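Local coordinates for protein trimethylamine-N-oxide reductase (Haemophilus influenzae, PDB 7L5I) that probably catalyses the reduction of trimethylamine N-oxide and related oxides at a molybdenum centre held by two molybdopterin guanine dinucleotides, at residues S226-G231 with Y388-V393; A40-I45 with N67-V72; G136-S141 with G166-K171; D433-P438 with V475-K480; K295-Y300 with I631-D636. All coordinates share one frame; numbering follows the deposited sequence.

Overall arrangement
From the N terminus, contact 2 closes first, folding 67-72 back on the turn that joins strands 35-40 and 43-50. Contact 3 then joins edge strand 137-138 of a six-stranded sheet to 166-171, closing a loop that contains helix 153-163. Contact 1 opens next, at the start of helix 230-240, and ends in the loop after strand 381-383. Contact 5 opens before contact 1 closes, so the two cross, and reaches far along the chain to strand 631-632. Within that long span lies contact 4, which joins two helix ends. Contacts 1 and 2 touch, S226 OG meeting A40 O at 2.8 Å. Contacts 3 and 4 lie near each other, while contact 5 stands well away.

Contact 1: S226-G231 with Y388-V393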
# COMPACT_ATOMS: atom_id res chain seq x y z
N SER A 226 13.63 1.57 3.86
CA SER A 226 14.02 2.82 3.22
C SER A 226 14.49 2.50 1.81
O SER A 226 15.37 1.66 1.64
CB SER A 226 15.12 3.51 4.05
OG SER A 226 15.53 4.73 3.50
N THR A 227 13.93 3.16 0.80
CA THR A 227 14.24 2.72 -0.56
C THR A 227 15.73 2.74 -0.87
O THR A 227 16.42 3.74 -0.62
CB THR A 227 13.48 3.55 -1.60
OG1 THR A 227 13.89 3.11 -2.91
CG2 THR A 227 13.74 5.06 -1.48
N ASP A 228 16.24 1.64 -1.46
CA ASP A 228 17.64 1.59 -1.91
C ASP A 228 17.88 2.35 -3.20
O ASP A 228 19.05 2.55 -3.57
CB ASP A 228 18.12 0.13 -2.02
CG ASP A 228 17.43 -0.69 -3.13
OD1 ASP A 228 16.99 -0.16 -4.15
OD2 ASP A 228 17.37 -1.94 -2.96
N GLN A 229 16.82 2.82 -3.87
CA GLN A 229 16.85 3.68 -5.05
C GLN A 229 17.35 2.95 -6.29
O GLN A 229 17.47 3.58 -7.35
CB GLN A 229 17.70 4.94 -4.81
CG GLN A 229 17.27 5.65 -3.55
CD GLN A 229 17.83 7.06 -3.43
OE1 GLN A 229 17.08 8.02 -3.47
NE2 GLN A 229 19.16 7.17 -3.31
N LYS A 230 17.60 1.65 -6.22
CA LYS A 230 18.18 0.94 -7.34
C LYS A 230 17.16 0.35 -8.30
O LYS A 230 17.49 0.11 -9.46
CB LYS A 230 19.09 -0.19 -6.83
CG LYS A 230 20.28 0.28 -6.01
CD LYS A 230 21.17 1.21 -6.81
CE LYS A 230 22.32 1.79 -5.99
NZ LYS A 230 23.13 2.69 -6.87
N GLY A 231 15.92 0.12 -7.85
CA GLY A 231 14.91 -0.41 -8.75
C GLY A 231 14.64 0.54 -9.90
O GLY A 231 14.58 0.15 -11.07
N TYR A 388 7.39 -2.78 -6.48
CA TYR A 388 7.24 -2.50 -5.07
C TYR A 388 8.60 -2.65 -4.40
O TYR A 388 9.20 -3.73 -4.42
CB TYR A 388 6.21 -3.43 -4.42
CG TYR A 388 6.18 -3.33 -2.93
CD1 TYR A 388 5.48 -2.30 -2.28
CD2 TYR A 388 6.79 -4.29 -2.15
CE1 TYR A 388 5.44 -2.22 -0.90
CE2 TYR A 388 6.76 -4.22 -0.76
CZ TYR A 388 6.08 -3.19 -0.14
OH TYR A 388 6.03 -3.09 1.22
N SER A 389 9.08 -1.56 -3.81
CA SER A 389 10.22 -1.61 -2.89
C SER A 389 11.43 -2.32 -3.48
O SER A 389 12.15 -3.04 -2.79
CB SER A 389 9.80 -2.23 -1.57
OG SER A 389 8.78 -1.43 -0.98
N ASN A 390 11.68 -2.10 -4.77
CA ASN A 390 12.94 -2.49 -5.42
C ASN A 390 13.10 -4.01 -5.48
O ASN A 390 14.21 -4.55 -5.38
CB ASN A 390 14.11 -1.84 -4.72
CG ASN A 390 13.97 -0.35 -4.66
OD1 ASN A 390 13.99 0.32 -5.68
ND2 ASN A 390 13.74 0.18 -3.47
N GLY A 391 11.99 -4.70 -5.71
CA GLY A 391 12.08 -6.13 -5.97
C GLY A 391 12.98 -6.42 -7.15
O GLY A 391 12.96 -5.72 -8.18
N GLY A 392 13.82 -7.46 -7.00
CA GLY A 392 14.73 -7.85 -8.04
C GLY A 392 16.12 -7.27 -7.93
O GLY A 392 17.03 -7.79 -8.57
N VAL A 393 16.30 -6.22 -7.15
CA VAL A 393 17.67 -5.73 -6.94
C VAL A 393 18.45 -6.82 -6.23
O VAL A 393 17.98 -7.33 -5.19
CB VAL A 393 17.67 -4.43 -6.14
CG1 VAL A 393 19.11 -3.98 -5.85
CG2 VAL A 393 16.93 -3.36 -6.93
O HOH W 1 15.63 -4.00 -2.81
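The carboxamide of N390 reaches T227 and G231 and uses its two ends differently. ND2 of N390 donates to T227 OG1 at 3.0 Å, the acceptor lying close to the amide plane. N390 OD1 accepts from G231 N at 2.9 Å, but that donor stands above the carbonyl plane and the bond is bent (138°). Because G231 has no side chain, the amide oxygen can press against the backbone at the start of helix 230-240. D228 comes from the opposite direction, its carboxylate turned 36° from the amide; D228 OD1 lies 3.1 Å from N390 CG, without a hydrogen bond between the groups. Beside this polar cluster V393 CG2 packs on K230 CB at 3.8 Å.

A second shell sets the partners in place. T227 OG1, held anti to its own nitrogen (chi1 177°), also takes the N-H of Q229 in an ST turn. D228 OD1 takes K230 N at 2.8 Å in an Asx turn. D228 OD2 is bonded to S520 and to a water that also donates to N390 O, and G517 O is a further acceptor for N390 ND2. Asparagine suits the place as donor and acceptor in one group; the donors around the buried D228 carboxylate would probably favour its ionised form.

Contact 2: A40-I45 with N67-V72; sequences AHWGSI and NELQTV
W42 and L69 make the CH-pi part of this contact. The CB of L69 sits over one face of the indole, 4.0 Å from the centroid of the five-membered ring and 25° off the ring normal. The opposite face is backed by the CB of A40, so the indole is sandwiched between two aliphatic carbons. A chi1 of 42° puts W42 CG between its own backbone N and carbonyl carbon, which turns the ring flat toward L69. The carbonyl oxygen of L69 also lies over the ring, 3.3 Å from W42 NE1, but the angle is too poor for a hydrogen bond.

One hydrogen bond joins the segments. Q70, extended beyond CG, sends NE2 to W42 O at 2.9 Å, nearly straight (161°) and in the carbonyl plane. The same NE2 also bonds Q229 OE1, so a single primary amide ties the turn to the neighbouring loop. Glutamine is long enough to do this while its aliphatic carbons still pack: Q70 CG lies 3.4 Å from I45 CD1.

Within 67-72, N67 OD1 accepts L69 N at 3.1 Å in an Asx turn that starts the short 3-10 segment, and N67 ND2 goes to R221 O.

W42 and G43 belong to the type I turn of a tight beta hairpin, A40 and G43 bonding each other in both directions, with glycine taking the positive phi. The hairpin joins strands 35-40 and 43-50 of the three-stranded antiparallel sheet in the N-terminal domain of this molybdopterin oxidoreductase, and the side chain of L69 lies about 5 Å from a bound molybdopterin guanine dinucleotide.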
# COMPACT_ATOMS: atom_id res chain seq x y z
N ALA A 40 14.07 7.91 5.62
CA ALA A 40 12.62 7.80 5.57
C ALA A 40 12.27 6.65 4.63
O ALA A 40 13.15 6.06 4.00
CB ALA A 40 11.96 9.10 5.11
N HIS A 41 10.96 6.35 4.51
CA HIS A 41 10.55 5.36 3.52
C HIS A 41 11.10 5.74 2.15
O HIS A 41 11.42 4.86 1.33
CB HIS A 41 9.03 5.29 3.47
CG HIS A 41 8.38 4.65 4.66
ND1 HIS A 41 8.69 3.38 5.11
CD2 HIS A 41 7.40 5.11 5.48
CE1 HIS A 41 7.90 3.07 6.13
NE2 HIS A 41 7.11 4.10 6.36
N TRP A 42 11.22 7.04 1.88
CA TRP A 42 11.70 7.54 0.60
C TRP A 42 13.23 7.74 0.55
O TRP A 42 13.73 8.45 -0.33
CB TRP A 42 10.95 8.86 0.25
CG TRP A 42 10.75 9.81 1.40
CD1 TRP A 42 11.64 10.75 1.82
CD2 TRP A 42 9.61 9.91 2.28
NE1 TRP A 42 11.14 11.43 2.90
CE2 TRP A 42 9.89 10.94 3.20
CE3 TRP A 42 8.37 9.26 2.35
CZ2 TRP A 42 9.00 11.31 4.19
CZ3 TRP A 42 7.50 9.61 3.36
CH2 TRP A 42 7.80 10.64 4.26
N GLY A 43 13.99 7.07 1.42
CA GLY A 43 15.42 6.92 1.23
C GLY A 43 16.26 7.50 2.35
O GLY A 43 15.76 8.13 3.28
N SER A 44 17.57 7.32 2.21
CA SER A 44 18.52 7.97 3.11
C SER A 44 18.58 9.46 2.79
O SER A 44 18.70 9.84 1.62
CB SER A 44 19.89 7.32 2.95
OG SER A 44 20.86 7.85 3.86
N ILE A 45 18.53 10.30 3.82
CA ILE A 45 18.36 11.74 3.68
C ILE A 45 19.52 12.46 4.35
O ILE A 45 19.82 12.18 5.52
CB ILE A 45 17.04 12.21 4.34
CG1 ILE A 45 15.85 11.42 3.82
CG2 ILE A 45 16.84 13.71 4.13
CD1 ILE A 45 15.74 11.37 2.38
N ASN A 67 14.06 12.43 -6.35
CA ASN A 67 12.97 12.02 -5.47
C ASN A 67 12.62 13.22 -4.60
O ASN A 67 13.22 13.45 -3.55
CB ASN A 67 13.37 10.82 -4.64
CG ASN A 67 12.19 10.27 -3.89
OD1 ASN A 67 11.22 10.97 -3.66
ND2 ASN A 67 12.26 8.99 -3.52
N GLU A 68 11.63 13.99 -5.06
CA GLU A 68 11.24 15.22 -4.36
C GLU A 68 10.68 14.96 -2.97
O GLU A 68 10.63 15.88 -2.15
CB GLU A 68 10.20 15.96 -5.20
CG GLU A 68 10.66 16.37 -6.61
CD GLU A 68 10.56 15.26 -7.66
OE1 GLU A 68 10.11 14.14 -7.35
OE2 GLU A 68 10.94 15.53 -8.82
N LEU A 69 10.28 13.71 -2.65
CA LEU A 69 9.81 13.42 -1.31
C LEU A 69 10.88 13.68 -0.26
O LEU A 69 10.55 13.94 0.90
CB LEU A 69 9.33 11.96 -1.22
CG LEU A 69 8.28 11.55 -2.24
CD1 LEU A 69 7.94 10.08 -2.00
CD2 LEU A 69 7.04 12.39 -2.15
N GLN A 70 12.15 13.65 -0.66
CA GLN A 70 13.27 13.83 0.25
C GLN A 70 13.52 15.28 0.64
O GLN A 70 14.40 15.53 1.48
CB GLN A 70 14.55 13.27 -0.39
CG GLN A 70 14.45 11.79 -0.77
CD GLN A 70 15.55 11.32 -1.71
OE1 GLN A 70 16.17 12.11 -2.43
NE2 GLN A 70 15.75 10.00 -1.75
N THR A 71 12.80 16.23 0.05
CA THR A 71 13.19 17.63 0.11
C THR A 71 12.39 18.45 1.12
O THR A 71 12.60 19.66 1.20
CB THR A 71 13.07 18.28 -1.28
OG1 THR A 71 11.69 18.28 -1.70
CG2 THR A 71 13.93 17.55 -2.31
N VAL A 72 11.52 17.83 1.93
CA VAL A 72 10.61 18.61 2.76
C VAL A 72 10.67 18.27 4.25
O VAL A 72 9.67 18.39 4.96
CB VAL A 72 9.15 18.49 2.23
CG1 VAL A 72 9.02 19.19 0.87
CG2 VAL A 72 8.71 17.03 2.11

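Contact 3: G136-S141 with G166-K171; sequences GIFAGS and GFVGHK
The backbones of F138 and V168 form a single bridge, and the rings of F138, F167 and H170 are turned in different ways about it. V168 N donates to I137 O at 2.8 Å and V168 O accepts from A139 N at 3.1 Å, so one residue gives and takes while the touching parts, 137-140 and 167-170, run 37° apart.

A chi1 of -177° swings the F138 ring back over the bridge although its CB points off. G140 N lies over the centre of one face, G169 O stands at the ring edge, 3.6 Å from F138 CE1, and V168 O approaches obliquely, 3.3 Å from F138 CD1. F167 leans the other way, its CD2 3.7 Å from the CB of A139, where a small methyl lets the ring settle close. H170 points at G140, and its CE1 lies 3.4 Å from G140 O. The same ring has F138 CZ near its plane, 4.3 Å from H170 ND1.

Outside the pair, F138 bonds through its backbone to strand 456-460, G140 O accepts from R154, and A139 O from Q158. H170 also touches Y142, which lines the pocket of the bound oxygen.

G140, lacking a side chain, lets the F138 and H170 rings close on its backbone, and G169 has none to crowd the F167 ring. The edge-on approach of F138 CE1 to G169 O may add slightly favourable electrostatics, weaker than the two N-H bonds.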
# COMPACT_ATOMS: atom_id res chain seq x y z
N GLY A 136 -12.72 -6.30 23.37
CA GLY A 136 -13.37 -5.02 23.19
C GLY A 136 -12.47 -3.89 22.73
O GLY A 136 -12.96 -2.77 22.56
N ILE A 137 -11.19 -4.16 22.49
CA ILE A 137 -10.22 -3.13 22.10
C ILE A 137 -9.67 -3.46 20.72
O ILE A 137 -9.06 -4.52 20.54
CB ILE A 137 -9.06 -3.03 23.11
CG1 ILE A 137 -9.58 -2.63 24.48
CG2 ILE A 137 -7.98 -2.06 22.60
CD1 ILE A 137 -8.50 -2.73 25.55
N PHE A 138 -9.86 -2.56 19.76
CA PHE A 138 -9.27 -2.74 18.44
C PHE A 138 -8.00 -1.91 18.35
O PHE A 138 -8.04 -0.69 18.52
CB PHE A 138 -10.21 -2.34 17.30
CG PHE A 138 -9.61 -2.61 15.97
CD1 PHE A 138 -9.46 -3.94 15.53
CD2 PHE A 138 -9.12 -1.59 15.17
CE1 PHE A 138 -8.87 -4.22 14.31
CE2 PHE A 138 -8.52 -1.88 13.94
CZ PHE A 138 -8.39 -3.20 13.52
N ALA A 139 -6.88 -2.56 18.07
CA ALA A 139 -5.61 -1.86 17.88
C ALA A 139 -4.85 -2.46 16.69
O ALA A 139 -3.62 -2.49 16.69
CB ALA A 139 -4.76 -1.90 19.15
N GLY A 140 -5.58 -2.93 15.67
CA GLY A 140 -4.94 -3.29 14.41
C GLY A 140 -4.12 -2.16 13.83
O GLY A 140 -3.02 -2.37 13.31
N SER A 141 -4.65 -0.94 13.89
CA SER A 141 -3.88 0.27 13.65
C SER A 141 -3.09 0.21 12.34
O SER A 141 -1.92 0.56 12.28
CB SER A 141 -2.94 0.55 14.83
OG SER A 141 -2.25 1.78 14.67
N GLY A 166 -3.76 -7.75 25.86
CA GLY A 166 -4.08 -8.16 24.50
C GLY A 166 -5.04 -7.19 23.83
O GLY A 166 -5.47 -6.19 24.40
N PHE A 167 -5.36 -7.51 22.57
CA PHE A 167 -6.20 -6.66 21.75
C PHE A 167 -6.67 -7.45 20.55
O PHE A 167 -6.11 -8.49 20.20
CB PHE A 167 -5.44 -5.42 21.25
CG PHE A 167 -4.30 -5.76 20.32
CD1 PHE A 167 -3.08 -6.22 20.82
CD2 PHE A 167 -4.44 -5.63 18.96
CE1 PHE A 167 -2.03 -6.55 19.95
CE2 PHE A 167 -3.40 -5.96 18.08
CZ PHE A 167 -2.19 -6.40 18.57
N VAL A 168 -7.67 -6.90 19.86
CA VAL A 168 -8.11 -7.43 18.57
C VAL A 168 -7.31 -6.78 17.45
O VAL A 168 -7.29 -5.56 17.34
CB VAL A 168 -9.61 -7.17 18.34
CG1 VAL A 168 -10.01 -7.72 16.99
CG2 VAL A 168 -10.49 -7.75 19.47
N GLY A 169 -6.68 -7.59 16.61
CA GLY A 169 -6.01 -7.11 15.42
C GLY A 169 -6.72 -7.53 14.16
O GLY A 169 -7.94 -7.73 14.17
N HIS A 170 -5.98 -7.69 13.07
CA HIS A 170 -6.56 -7.91 11.76
C HIS A 170 -5.73 -8.91 10.97
O HIS A 170 -4.65 -9.34 11.38
CB HIS A 170 -6.71 -6.58 11.00
CG HIS A 170 -5.40 -5.91 10.67
ND1 HIS A 170 -5.07 -4.65 11.13
CD2 HIS A 170 -4.34 -6.32 9.92
CE1 HIS A 170 -3.87 -4.32 10.69
NE2 HIS A 170 -3.41 -5.31 9.94
N LYS A 171 -6.27 -9.27 9.80
CA LYS A 171 -5.63 -10.17 8.85
C LYS A 171 -5.43 -9.46 7.51
O LYS A 171 -6.31 -8.74 7.04
CB LYS A 171 -6.49 -11.41 8.62
CG LYS A 171 -6.70 -12.27 9.85
CD LYS A 171 -7.68 -13.42 9.55
CE LYS A 171 -7.89 -14.32 10.78
NZ LYS A 171 -6.64 -15.00 11.24

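Contact 4: D433-P438 with V475-K480; sequences DVLLHP and VKAFQK
The ring of F478 meets L435 obliquely, CD1 of the leucine coming to 3.8 Å from CE1 of the phenylalanine, and F465 adds an edge-to-face ring contact. The other flat group, the H437 imidazole, is held by its own segment: L436 CB lies over the centre of one face, and D433 is in plane at its edge. ND1 of H437 donates to D433 OD1 at 2.7 Å, a His-carboxylate bond, while K440 and R430 form salt bridges to D433.

The motif here is the packing of the C-terminal ends of helices 431-436 and 471-477. The second helix lies in the beta-alpha-beta crossover between the parallel neighbouring strands 456-460 and 483-488, and L435 and F478 both also rest on strand 456-460, at V457 and W459.

Small and branched groups interlock between the helix ends. A477 is short enough to let both leucines close in, its CB 4.0 Å from L435 CB and 3.9 Å from L436 CG. A chi1 of -71° sets L436 CG beside its backbone N, and chi2 of 162° then lays CD2 on the other backbone, 3.7 Å from A477 CA.

The type I turn from A477 to K480 brings the lysine back over the first helix. Lysine suits this exposed place, where its long aliphatic chain packs, K480 CG 4.1 Å from L436 CD2, while the charged end need not be buried. K480 CB lies 3.4 Å from L435 O.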
# COMPACT_ATOMS: atom_id res chain seq x y z
N ASP A 433 -17.50 -2.27 8.82
CA ASP A 433 -18.51 -3.30 9.05
C ASP A 433 -18.43 -3.85 10.46
O ASP A 433 -19.47 -4.08 11.10
CB ASP A 433 -18.27 -4.40 7.99
CG ASP A 433 -19.50 -5.20 7.64
OD1 ASP A 433 -20.65 -4.75 7.87
OD2 ASP A 433 -19.28 -6.28 7.05
N VAL A 434 -17.22 -4.09 10.97
CA VAL A 434 -17.04 -4.63 12.31
C VAL A 434 -17.50 -3.63 13.36
O VAL A 434 -18.21 -3.97 14.32
CB VAL A 434 -15.56 -5.02 12.55
CG1 VAL A 434 -15.28 -5.28 14.02
CG2 VAL A 434 -15.17 -6.23 11.72
N LEU A 435 -17.05 -2.39 13.24
CA LEU A 435 -17.40 -1.41 14.26
C LEU A 435 -18.91 -1.20 14.33
O LEU A 435 -19.45 -0.98 15.42
CB LEU A 435 -16.70 -0.08 13.98
CG LEU A 435 -15.18 -0.07 14.11
CD1 LEU A 435 -14.67 1.36 13.82
CD2 LEU A 435 -14.71 -0.53 15.50
N LEU A 436 -19.59 -1.29 13.18
CA LEU A 436 -21.02 -1.06 13.14
C LEU A 436 -21.83 -2.29 13.54
O LEU A 436 -22.95 -2.13 14.06
CB LEU A 436 -21.45 -0.67 11.72
CG LEU A 436 -21.03 0.71 11.23
CD1 LEU A 436 -21.10 0.84 9.75
CD2 LEU A 436 -21.92 1.77 11.91
N HIS A 437 -21.33 -3.50 13.27
CA HIS A 437 -22.16 -4.72 13.28
C HIS A 437 -21.53 -5.86 14.06
O HIS A 437 -21.19 -6.91 13.51
CB HIS A 437 -22.42 -5.16 11.84
CG HIS A 437 -22.93 -4.05 10.96
ND1 HIS A 437 -22.37 -3.76 9.74
CD2 HIS A 437 -23.91 -3.14 11.16
CE1 HIS A 437 -23.02 -2.73 9.20
NE2 HIS A 437 -23.96 -2.35 10.04
N PRO A 438 -21.41 -5.71 15.37
CA PRO A 438 -20.87 -6.82 16.16
C PRO A 438 -21.72 -8.08 16.02
O PRO A 438 -22.94 -8.01 15.95
CB PRO A 438 -20.89 -6.29 17.61
CG PRO A 438 -21.70 -5.09 17.59
CD PRO A 438 -21.68 -4.52 16.19
N VAL A 475 -17.39 7.30 8.89
CA VAL A 475 -17.78 8.29 9.89
C VAL A 475 -18.80 7.71 10.86
O VAL A 475 -18.70 7.88 12.08
CB VAL A 475 -18.32 9.57 9.22
CG1 VAL A 475 -18.98 10.46 10.26
CG2 VAL A 475 -17.21 10.31 8.51
N LYS A 476 -19.82 7.02 10.33
CA LYS A 476 -20.81 6.39 11.18
C LYS A 476 -20.20 5.30 12.04
O LYS A 476 -20.54 5.16 13.23
CB LYS A 476 -21.94 5.83 10.32
CG LYS A 476 -22.67 6.90 9.54
CD LYS A 476 -23.00 8.10 10.43
CE LYS A 476 -23.97 9.07 9.76
NZ LYS A 476 -23.33 10.40 9.57
N ALA A 477 -19.30 4.50 11.46
CA ALA A 477 -18.66 3.43 12.20
C ALA A 477 -17.89 3.96 13.40
O ALA A 477 -17.90 3.35 14.47
CB ALA A 477 -17.71 2.67 11.27
N PHE A 478 -17.23 5.09 13.24
CA PHE A 478 -16.44 5.65 14.32
C PHE A 478 -17.28 6.34 15.38
O PHE A 478 -16.72 6.80 16.38
CB PHE A 478 -15.40 6.61 13.76
CG PHE A 478 -14.07 5.97 13.57
CD1 PHE A 478 -13.91 4.97 12.63
CD2 PHE A 478 -12.99 6.32 14.36
CE1 PHE A 478 -12.69 4.32 12.46
CE2 PHE A 478 -11.75 5.68 14.19
CZ PHE A 478 -11.61 4.67 13.26
N GLN A 479 -18.59 6.41 15.19
CA GLN A 479 -19.49 6.82 16.27
C GLN A 479 -19.81 5.69 17.24
O GLN A 479 -20.39 5.95 18.29
CB GLN A 479 -20.79 7.37 15.71
CG GLN A 479 -20.54 8.61 14.88
CD GLN A 479 -21.77 9.12 14.16
OE1 GLN A 479 -22.80 8.44 14.09
NE2 GLN A 479 -21.65 10.31 13.60
N LYS A 480 -19.43 4.47 16.93
CA LYS A 480 -19.86 3.34 17.75
C LYS A 480 -18.98 3.14 18.98
O LYS A 480 -19.51 2.81 20.06
CB LYS A 480 -19.89 2.06 16.91
CG LYS A 480 -21.01 2.03 15.87
CD LYS A 480 -22.36 2.24 16.53
CE LYS A 480 -23.52 1.81 15.66
NZ LYS A 480 -24.82 2.07 16.36

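Contact 5: K295-Y300 with I631-D636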
# COMPACT_ATOMS: atom_id res chain seq x y z
N LYS A 295 3.98 -30.67 -17.26
CA LYS A 295 5.00 -31.02 -16.29
C LYS A 295 4.94 -30.16 -15.04
O LYS A 295 5.27 -30.64 -13.96
CB LYS A 295 6.37 -30.88 -16.96
CG LYS A 295 7.55 -31.30 -16.11
CD LYS A 295 8.84 -31.29 -16.94
CE LYS A 295 10.03 -31.71 -16.09
NZ LYS A 295 11.35 -31.39 -16.70
N TYR A 296 4.51 -28.90 -15.16
CA TYR A 296 4.67 -27.93 -14.07
C TYR A 296 3.36 -27.35 -13.56
O TYR A 296 3.38 -26.55 -12.60
CB TYR A 296 5.58 -26.79 -14.53
CG TYR A 296 6.98 -27.19 -14.91
CD1 TYR A 296 7.97 -27.39 -13.95
CD2 TYR A 296 7.33 -27.39 -16.24
CE1 TYR A 296 9.25 -27.75 -14.31
CE2 TYR A 296 8.60 -27.74 -16.61
CZ TYR A 296 9.56 -27.93 -15.65
OH TYR A 296 10.83 -28.28 -16.04
N THR A 297 2.22 -27.72 -14.14
CA THR A 297 0.94 -27.20 -13.68
C THR A 297 -0.04 -28.33 -13.42
O THR A 297 0.14 -29.47 -13.86
CB THR A 297 0.32 -26.21 -14.68
OG1 THR A 297 -0.30 -26.93 -15.77
CG2 THR A 297 1.36 -25.24 -15.22
N SER A 298 -1.07 -27.99 -12.66
CA SER A 298 -2.18 -28.89 -12.36
C SER A 298 -3.46 -28.21 -12.82
O SER A 298 -3.71 -27.05 -12.49
CB SER A 298 -2.25 -29.21 -10.87
OG SER A 298 -3.30 -30.11 -10.59
N GLY A 299 -4.24 -28.92 -13.63
CA GLY A 299 -5.56 -28.46 -13.99
C GLY A 299 -5.66 -27.66 -15.27
O GLY A 299 -6.71 -27.05 -15.51
N TYR A 300 -4.61 -27.62 -16.09
CA TYR A 300 -4.67 -26.81 -17.30
C TYR A 300 -5.80 -27.28 -18.22
O TYR A 300 -6.49 -26.45 -18.83
CB TYR A 300 -3.34 -26.83 -18.07
CG TYR A 300 -3.54 -26.16 -19.42
CD1 TYR A 300 -3.66 -24.77 -19.51
CD2 TYR A 300 -3.72 -26.91 -20.58
CE1 TYR A 300 -3.92 -24.15 -20.73
CE2 TYR A 300 -3.97 -26.29 -21.79
CZ TYR A 300 -4.06 -24.92 -21.86
OH TYR A 300 -4.31 -24.29 -23.08
N ILE A 631 2.04 -25.74 -10.08
CA ILE A 631 1.22 -24.54 -10.22
C ILE A 631 -0.24 -24.93 -10.40
O ILE A 631 -0.60 -25.61 -11.36
CB ILE A 631 1.69 -23.71 -11.42
CG1 ILE A 631 3.15 -23.30 -11.25
CG2 ILE A 631 0.82 -22.48 -11.57
CD1 ILE A 631 3.78 -22.75 -12.53
N GLU A 632 -1.11 -24.41 -9.54
CA GLU A 632 -2.52 -24.84 -9.51
C GLU A 632 -3.34 -23.87 -10.36
O GLU A 632 -3.89 -22.88 -9.87
CB GLU A 632 -3.03 -24.93 -8.08
CG GLU A 632 -2.23 -25.88 -7.21
CD GLU A 632 -3.03 -27.10 -6.76
OE1 GLU A 632 -4.15 -26.93 -6.23
OE2 GLU A 632 -2.51 -28.23 -6.92
N ILE A 633 -3.43 -24.18 -11.64
CA ILE A 633 -4.34 -23.44 -12.52
C ILE A 633 -5.79 -23.74 -12.15
O ILE A 633 -6.63 -22.85 -12.11
CB ILE A 633 -4.04 -23.78 -13.98
CG1 ILE A 633 -2.66 -23.24 -14.35
CG2 ILE A 633 -5.13 -23.20 -14.89
CD1 ILE A 633 -2.24 -23.56 -15.78
N PHE A 634 -6.09 -25.01 -11.88
CA PHE A 634 -7.31 -25.41 -11.20
C PHE A 634 -6.93 -25.82 -9.78
O PHE A 634 -6.02 -26.64 -9.59
CB PHE A 634 -7.99 -26.57 -11.92
CG PHE A 634 -9.35 -26.91 -11.35
CD1 PHE A 634 -9.46 -27.75 -10.27
CD2 PHE A 634 -10.50 -26.38 -11.90
CE1 PHE A 634 -10.70 -28.07 -9.76
CE2 PHE A 634 -11.74 -26.69 -11.39
CZ PHE A 634 -11.84 -27.53 -10.31
N SER A 635 -7.59 -25.21 -8.80
CA SER A 635 -7.39 -25.52 -7.39
C SER A 635 -8.63 -26.24 -6.88
O SER A 635 -9.70 -25.64 -6.76
CB SER A 635 -7.16 -24.25 -6.57
OG SER A 635 -7.27 -24.55 -5.18
N ASP A 636 -8.48 -27.53 -6.60
CA ASP A 636 -9.60 -28.28 -6.03
C ASP A 636 -9.97 -27.74 -4.65
O ASP A 636 -11.15 -27.73 -4.28
CB ASP A 636 -9.22 -29.76 -5.96
CG ASP A 636 -10.43 -30.68 -5.80
OD1 ASP A 636 -11.30 -30.70 -6.70
OD2 ASP A 636 -10.48 -31.42 -4.79
O HOH W 2 -5.82 -29.23 -9.38
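The carbonyl oxygen of S298 is gripped by two neighbouring N-H groups, F634 N at 3.2 Å and, more weakly and at a bent angle, I633 N at 3.0 Å. They close off a short two-stranded parallel sheet made by 297-298 and 631-632, residues more than 300 positions apart in sequence. The sheet is otherwise bonded in parallel fashion: I631 N donates to Y296 O, and I631 O accepts S298 N at 2.8 Å while the CA of T297 also lies close to that oxygen. E632 then sits at the centre of an inverse gamma turn, which bends the chain so that both following N-H groups can reach S298 O.

The side chains divide between the sheet faces. T297 and I631 share one, and I633 joins them from just beyond the sheet, its CD1 3.8 Å from T297 CB and near the plane of the Y300 ring at its edge. With chi1 at 78°, T297 OG1 is placed to bond L293 O, so a threonine can serve both the apolar face and the preceding helix. I631 and T297 pack onto helix 359-372, at V366 and S370. On the other face S298 CB lies 4.1 Å from E632 OE2, which bonds S628.

G299, with phi 93°, turns the chain into helix 300-307, and having no side chain it lets F634 CB come within 3.7 Å of its CA. Beside it a water lies 2.9 Å from S298 OG and donates to F634 O at 2.6 Å.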